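Local atomic coordinates of enoyl-[acyl-carrier-protein] reductase [FMN] (Thermotoga maritima, PDB entry 5GVJ), a protein that probably reduces enoyl-[acyl-carrier-protein] with NADH, using an FMN cofactor, in bacterial fatty acid synthesis. Residues R232-P237 against F275-S280; A198-D203 against D285-V290. The protein carries 1 engineered substitution. All blocks are in the same frame, centred on the assembly; numbering follows the deposited sequence.

Interaction 1 (R232-P237 against F275-S280); sequences RVLRTP and FAVGQS. Engineered in segment 275-280: A276 (natural residue Met).
L234 and F275 share the one direct hydrogen bond between the two segments. L234 N donates to F275 O at 2.8 Å, with 160° at the hydrogen. The same oxygen also takes a CA-H...O contact from V233 CA. One residue back from V233, R232 O receives a CA-H...O contact from A276 CA at 3.5 Å. A water adds a second backbone link: it donates to L234 O and accepts from F275 N. It lies in the plane of the F275 ring, at the edge.

The apolar part centres on L234. Its CB packs on F275 CB at 3.8 Å, and its CD1 reaches V277 CG2 at 3.5 Å. V233 CG1 lies near CB of A276, an engineered residue that is Met in the natural sequence. The F275 ring also meets Y208.

The polar end is formed by R232 and Q279. R232 CG is anti to the backbone N (chi1 -179°), and its chain bends at chi3, which turns one guanidinium face toward the Q279 amide. The amide stands steeply over that face, its CD offset toward the rim, with the two planes 77° apart. R232 NH1 and Q279 NE2 are 3.1 Å apart, but both are donors and do not bond. R232 bonds instead to T220 and M141, and Q279 to E149 and T151 of the second subunit. V277 O is buried with no partner in the model.

The arrangement joins the small antiparallel sheet containing strand 231-234 to the loop that carries S280, an FMN-binding residue of this TIM-barrel family enzyme.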
loop_
_atom_site.group_PDB
_atom_site.type_symbol
_atom_site.label_atom_id
_atom_site.label_comp_id
_atom_site.label_asym_id
_atom_site.label_seq_id
_atom_site.Cartn_x
_atom_site.Cartn_y
_atom_site.Cartn_z
ATOM N N ARG A 232 10.164 -7.770 8.302
ATOM C CA ARG A 232 9.718 -8.534 7.143
ATOM C C ARG A 232 10.917 -9.201 6.483
ATOM O O ARG A 232 11.881 -8.525 6.106
ATOM C CB ARG A 232 8.989 -7.653 6.132
ATOM C CG ARG A 232 8.484 -8.425 4.908
ATOM C CD ARG A 232 7.669 -7.533 3.991
ATOM N NE ARG A 232 6.556 -6.898 4.698
ATOM C CZ ARG A 232 5.373 -7.471 4.896
ATOM N NH1 ARG A 232 5.148 -8.699 4.445
ATOM N NH2 ARG A 232 4.419 -6.817 5.558
ATOM N N VAL A 233 10.846 -10.525 6.338
ATOM C CA VAL A 233 11.899 -11.301 5.703
ATOM C C VAL A 233 11.277 -12.343 4.780
ATOM O O VAL A 233 10.095 -12.682 4.880
ATOM C CB VAL A 233 12.826 -11.997 6.728
ATOM C CG1 VAL A 233 13.587 -10.970 7.560
ATOM C CG2 VAL A 233 12.031 -12.943 7.617
ATOM N N LEU A 234 12.110 -12.852 3.880
ATOM C CA LEU A 234 11.716 -13.924 2.976
ATOM C C LEU A 234 11.308 -15.167 3.763
ATOM O O LEU A 234 11.810 -15.423 4.861
ATOM C CB LEU A 234 12.885 -14.235 2.035
ATOM C CG LEU A 234 12.711 -14.146 0.517
ATOM C CD1 LEU A 234 11.584 -13.216 0.137
ATOM C CD2 LEU A 234 14.003 -13.678 -0.115
ATOM N N ARG A 235 10.373 -15.941 3.200
ATOM C CA ARG A 235 9.889 -17.164 3.841
ATOM C C ARG A 235 10.925 -18.283 3.769
ATOM O O ARG A 235 10.730 -19.276 3.062
ATOM C CB ARG A 235 8.572 -17.625 3.205
ATOM C CG ARG A 235 7.383 -16.758 3.587
ATOM C CD ARG A 235 6.045 -17.340 3.119
ATOM N NE ARG A 235 4.960 -16.391 3.359
ATOM C CZ ARG A 235 4.089 -16.487 4.359
ATOM N NH1 ARG A 235 4.174 -17.492 5.217
ATOM N NH2 ARG A 235 3.140 -15.571 4.505
ATOM N N THR A 236 12.009 -18.138 4.509
ATOM C CA THR A 236 13.182 -18.996 4.530
ATOM C C THR A 236 13.111 -19.964 5.712
ATOM O O THR A 236 12.305 -19.778 6.628
ATOM C CB THR A 236 14.445 -18.118 4.611
ATOM O OG1 THR A 236 15.546 -18.763 3.966
ATOM C CG2 THR A 236 14.812 -17.838 6.040
ATOM N N PRO A 237 13.914 -21.041 5.717
ATOM C CA PRO A 237 13.909 -21.935 6.891
ATOM C C PRO A 237 14.185 -21.222 8.203
ATOM O O PRO A 237 13.552 -21.532 9.218
ATOM C CB PRO A 237 15.018 -22.945 6.560
ATOM C CG PRO A 237 15.050 -22.986 5.089
ATOM C CD PRO A 237 14.732 -21.592 4.620
ATOM N N PHE A 275 16.658 -12.827 5.453
ATOM C CA PHE A 275 16.632 -12.192 4.138
ATOM C C PHE A 275 15.595 -11.072 4.172
ATOM O O PHE A 275 14.441 -11.255 3.787
ATOM C CB PHE A 275 16.355 -13.230 3.057
ATOM C CG PHE A 275 17.513 -14.160 2.826
ATOM C CD1 PHE A 275 17.733 -15.240 3.670
ATOM C CD2 PHE A 275 18.402 -13.933 1.788
ATOM C CE1 PHE A 275 18.813 -16.093 3.468
ATOM C CE2 PHE A 275 19.483 -14.784 1.579
ATOM C CZ PHE A 275 19.685 -15.861 2.423
ATOM N N ALA A 276 16.030 -9.902 4.644
ATOM C CA ALA A 276 15.171 -8.727 4.828
ATOM C C ALA A 276 14.857 -8.120 3.468
ATOM O O ALA A 276 15.576 -7.255 2.966
ATOM C CB ALA A 276 15.853 -7.707 5.732
ATOM N N VAL A 277 13.775 -8.584 2.852
ATOM C CA VAL A 277 13.342 -8.054 1.567
ATOM C C VAL A 277 11.844 -7.784 1.646
ATOM O O VAL A 277 11.109 -8.448 2.385
ATOM C CB VAL A 277 13.690 -9.001 0.383
ATOM C CG1 VAL A 277 14.886 -9.898 0.713
ATOM C CG2 VAL A 277 12.507 -9.811 -0.051
ATOM N N GLY A 278 11.400 -6.773 0.896
ATOM C CA GLY A 278 10.023 -6.335 0.944
ATOM C C GLY A 278 9.151 -7.067 -0.053
ATOM O O GLY A 278 9.612 -7.878 -0.855
ATOM N N GLN A 279 7.851 -6.759 0.011
ATOM C CA GLN A 279 6.904 -7.397 -0.890
ATOM C C GLN A 279 7.177 -7.033 -2.337
ATOM O O GLN A 279 6.769 -7.773 -3.239
ATOM C CB GLN A 279 5.459 -7.016 -0.498
ATOM C CG GLN A 279 5.033 -7.592 0.852
ATOM C CD GLN A 279 3.576 -7.301 1.184
ATOM O OE1 GLN A 279 2.890 -6.604 0.441
ATOM N NE2 GLN A 279 3.098 -7.842 2.306
ATOM N N SER A 280 7.885 -5.926 -2.584
ATOM C CA SER A 280 8.206 -5.595 -3.967
ATOM C C SER A 280 9.127 -6.617 -4.623
ATOM O O SER A 280 9.334 -6.531 -5.835
ATOM C CB SER A 280 8.848 -4.207 -4.067
ATOM O OG SER A 280 10.150 -4.225 -3.535
HETATM O O HOH W 1 14.588 -14.768 5.663
#

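Interaction 2 (A198-D203 against D285-V290); sequences ASVESD and DEIKPV
Segments 198-203 and 285-290 meet through a single beta bridge, S199 with K288, and their touching parts run 41° apart. The bridge joins two loops of the TIM-barrel family fold, and S199 also begins a type I beta turn that ends at S202. V200 N donates to K288 O at 2.9 Å, approaching from above the carbonyl plane. S199 CA adds a CA-H...O contact to the same oxygen.

I287 packs with both branches. CD1 touches A198 CB at 3.6 Å, while CG2 lies against the backbone of S199 and V200. V200 CG2 rests near the P289 ring. The CB of K288 points away from 198-203, and NZ forms a salt bridge with D296. S199 OG bonds back to F196 O and touches V290 CG2.

P289 is at the N-cap position of helix 290-309, and E201 meets the first helical residue. The E201 chain bends at chi2, which turns the carboxylate back over V290. E201 OE1 accepts from V290 N at 2.9 Å, with 168° at the hydrogen. Cutting the side chain back to an alanine would probably leave V290 N without this acceptor and open a gap beside V290 CG2. The V290 N-H meets OE1 on its syn side, 34° out of the carboxylate plane.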
loop_
_atom_site.group_PDB
_atom_site.type_symbol
_atom_site.label_atom_id
_atom_site.label_comp_id
_atom_site.label_asym_id
_atom_site.label_seq_id
_atom_site.Cartn_x
_atom_site.Cartn_y
_atom_site.Cartn_z
ATOM N N ALA A 198 18.695 -5.838 -5.775
ATOM C CA ALA A 198 18.626 -6.735 -6.931
ATOM C C ALA A 198 19.221 -6.077 -8.183
ATOM O O ALA A 198 18.586 -5.974 -9.232
ATOM C CB ALA A 198 17.185 -7.163 -7.177
ATOM N N SER A 199 20.483 -5.663 -8.078
ATOM C CA SER A 199 21.142 -5.017 -9.204
ATOM C C SER A 199 22.519 -5.626 -9.434
ATOM O O SER A 199 23.100 -6.259 -8.548
ATOM C CB SER A 199 21.292 -3.512 -8.985
ATOM O OG SER A 199 22.280 -3.264 -7.997
ATOM N N VAL A 200 23.049 -5.399 -10.640
ATOM C CA VAL A 200 24.365 -5.954 -10.975
ATOM C C VAL A 200 25.431 -5.389 -10.043
ATOM O O VAL A 200 26.324 -6.113 -9.583
ATOM C CB VAL A 200 24.709 -5.691 -12.456
ATOM C CG1 VAL A 200 26.126 -6.196 -12.784
ATOM C CG2 VAL A 200 23.713 -6.366 -13.371
ATOM N N GLU A 201 25.329 -4.097 -9.715
ATOM C CA GLU A 201 26.333 -3.429 -8.898
ATOM C C GLU A 201 26.130 -3.651 -7.409
ATOM O O GLU A 201 26.972 -3.216 -6.611
ATOM C CB GLU A 201 26.340 -1.925 -9.205
ATOM C CG GLU A 201 26.826 -1.570 -10.624
ATOM C CD GLU A 201 25.768 -1.778 -11.706
ATOM O OE1 GLU A 201 24.595 -2.073 -11.361
ATOM O OE2 GLU A 201 26.106 -1.641 -12.909
ATOM N N SER A 202 25.036 -4.292 -7.008
ATOM C CA SER A 202 24.869 -4.658 -5.609
ATOM C C SER A 202 25.824 -5.784 -5.254
ATOM O O SER A 202 26.037 -6.697 -6.051
ATOM C CB SER A 202 23.426 -5.084 -5.337
ATOM O OG SER A 202 23.336 -5.890 -4.171
ATOM N N ASP A 203 26.419 -5.710 -4.062
ATOM C CA ASP A 203 27.390 -6.703 -3.622
ATOM C C ASP A 203 26.814 -7.701 -2.622
ATOM O O ASP A 203 27.572 -8.412 -1.957
ATOM C CB ASP A 203 28.637 -6.026 -3.047
ATOM C CG ASP A 203 29.628 -5.631 -4.129
ATOM O OD1 ASP A 203 29.460 -6.079 -5.279
ATOM O OD2 ASP A 203 30.593 -4.895 -3.829
ATOM N N ASP A 285 11.810 -9.510 -11.436
ATOM C CA ASP A 285 11.994 -10.773 -12.130
ATOM C C ASP A 285 13.369 -10.932 -12.742
ATOM O O ASP A 285 13.624 -11.954 -13.395
ATOM C CB ASP A 285 10.937 -10.937 -13.218
ATOM C CG ASP A 285 9.554 -10.954 -12.643
ATOM O OD1 ASP A 285 9.303 -11.784 -11.741
ATOM O OD2 ASP A 285 8.745 -10.101 -13.050
ATOM N N GLU A 286 14.261 -9.968 -12.558
ATOM C CA GLU A 286 15.617 -10.142 -13.058
ATOM C C GLU A 286 16.520 -9.102 -12.420
ATOM O O GLU A 286 16.068 -8.045 -11.966
ATOM C CB GLU A 286 15.683 -10.056 -14.585
ATOM C CG GLU A 286 15.167 -8.773 -15.170
ATOM C CD GLU A 286 15.379 -8.701 -16.671
ATOM O OE1 GLU A 286 16.521 -8.922 -17.122
ATOM O OE2 GLU A 286 14.404 -8.437 -17.402
ATOM N N ILE A 287 17.802 -9.436 -12.371
ATOM C CA ILE A 287 18.822 -8.532 -11.852
ATOM C C ILE A 287 19.235 -7.589 -12.976
ATOM O O ILE A 287 19.651 -8.033 -14.053
ATOM C CB ILE A 287 20.023 -9.316 -11.309
ATOM C CG1 ILE A 287 19.569 -10.338 -10.263
ATOM C CG2 ILE A 287 21.070 -8.375 -10.742
ATOM C CD1 ILE A 287 18.791 -9.741 -9.095
ATOM N N LYS A 288 19.105 -6.287 -12.735
ATOM C CA LYS A 288 19.420 -5.308 -13.758
ATOM C C LYS A 288 20.597 -4.429 -13.343
ATOM O O LYS A 288 20.840 -4.221 -12.151
ATOM C CB LYS A 288 18.235 -4.380 -14.049
ATOM C CG LYS A 288 16.981 -5.017 -14.620
ATOM C CD LYS A 288 15.946 -3.892 -14.791
ATOM C CE LYS A 288 14.565 -4.400 -15.145
ATOM N NZ LYS A 288 13.632 -3.248 -15.318
ATOM N N PRO A 289 21.322 -3.873 -14.306
ATOM C CA PRO A 289 22.248 -2.786 -13.987
ATOM C C PRO A 289 21.505 -1.615 -13.373
ATOM O O PRO A 289 20.361 -1.324 -13.727
ATOM C CB PRO A 289 22.835 -2.407 -15.352
ATOM C CG PRO A 289 22.652 -3.623 -16.197
ATOM C CD PRO A 289 21.334 -4.198 -15.743
ATOM N N VAL A 290 22.186 -0.940 -12.445
ATOM C CA VAL A 290 21.649 0.267 -11.820
ATOM C C VAL A 290 21.223 1.279 -12.876
ATOM O O VAL A 290 20.144 1.874 -12.783
ATOM C CB VAL A 290 22.687 0.850 -10.840
ATOM C CG1 VAL A 290 22.405 2.331 -10.541
ATOM C CG2 VAL A 290 22.682 0.033 -9.552
#

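Overall arrangement
The two contacts lie in one TIM-barrel family chain, with centres 17 Å apart and nearest atoms about 7 Å apart. They do not touch. Along the chain the order is 198-203, 232-237, 275-280, 285-290, so interaction 2 encloses interaction 1. Segments 275-280 and 285-290 belong to the same long loop between helices 260-265 and 290-309. Helix 206-214 borders both contacts: L234, F275 and V277 pack on it in interaction 1, A198 and I287 in interaction 2. The loop is thus held at two places. Interaction 1 includes the FMN-binding residue S280, and T194, another, lies near both G278 and A198; this chain has no FMN bound. Interaction 1 also reaches the second subunit, whereas interaction 2 does not.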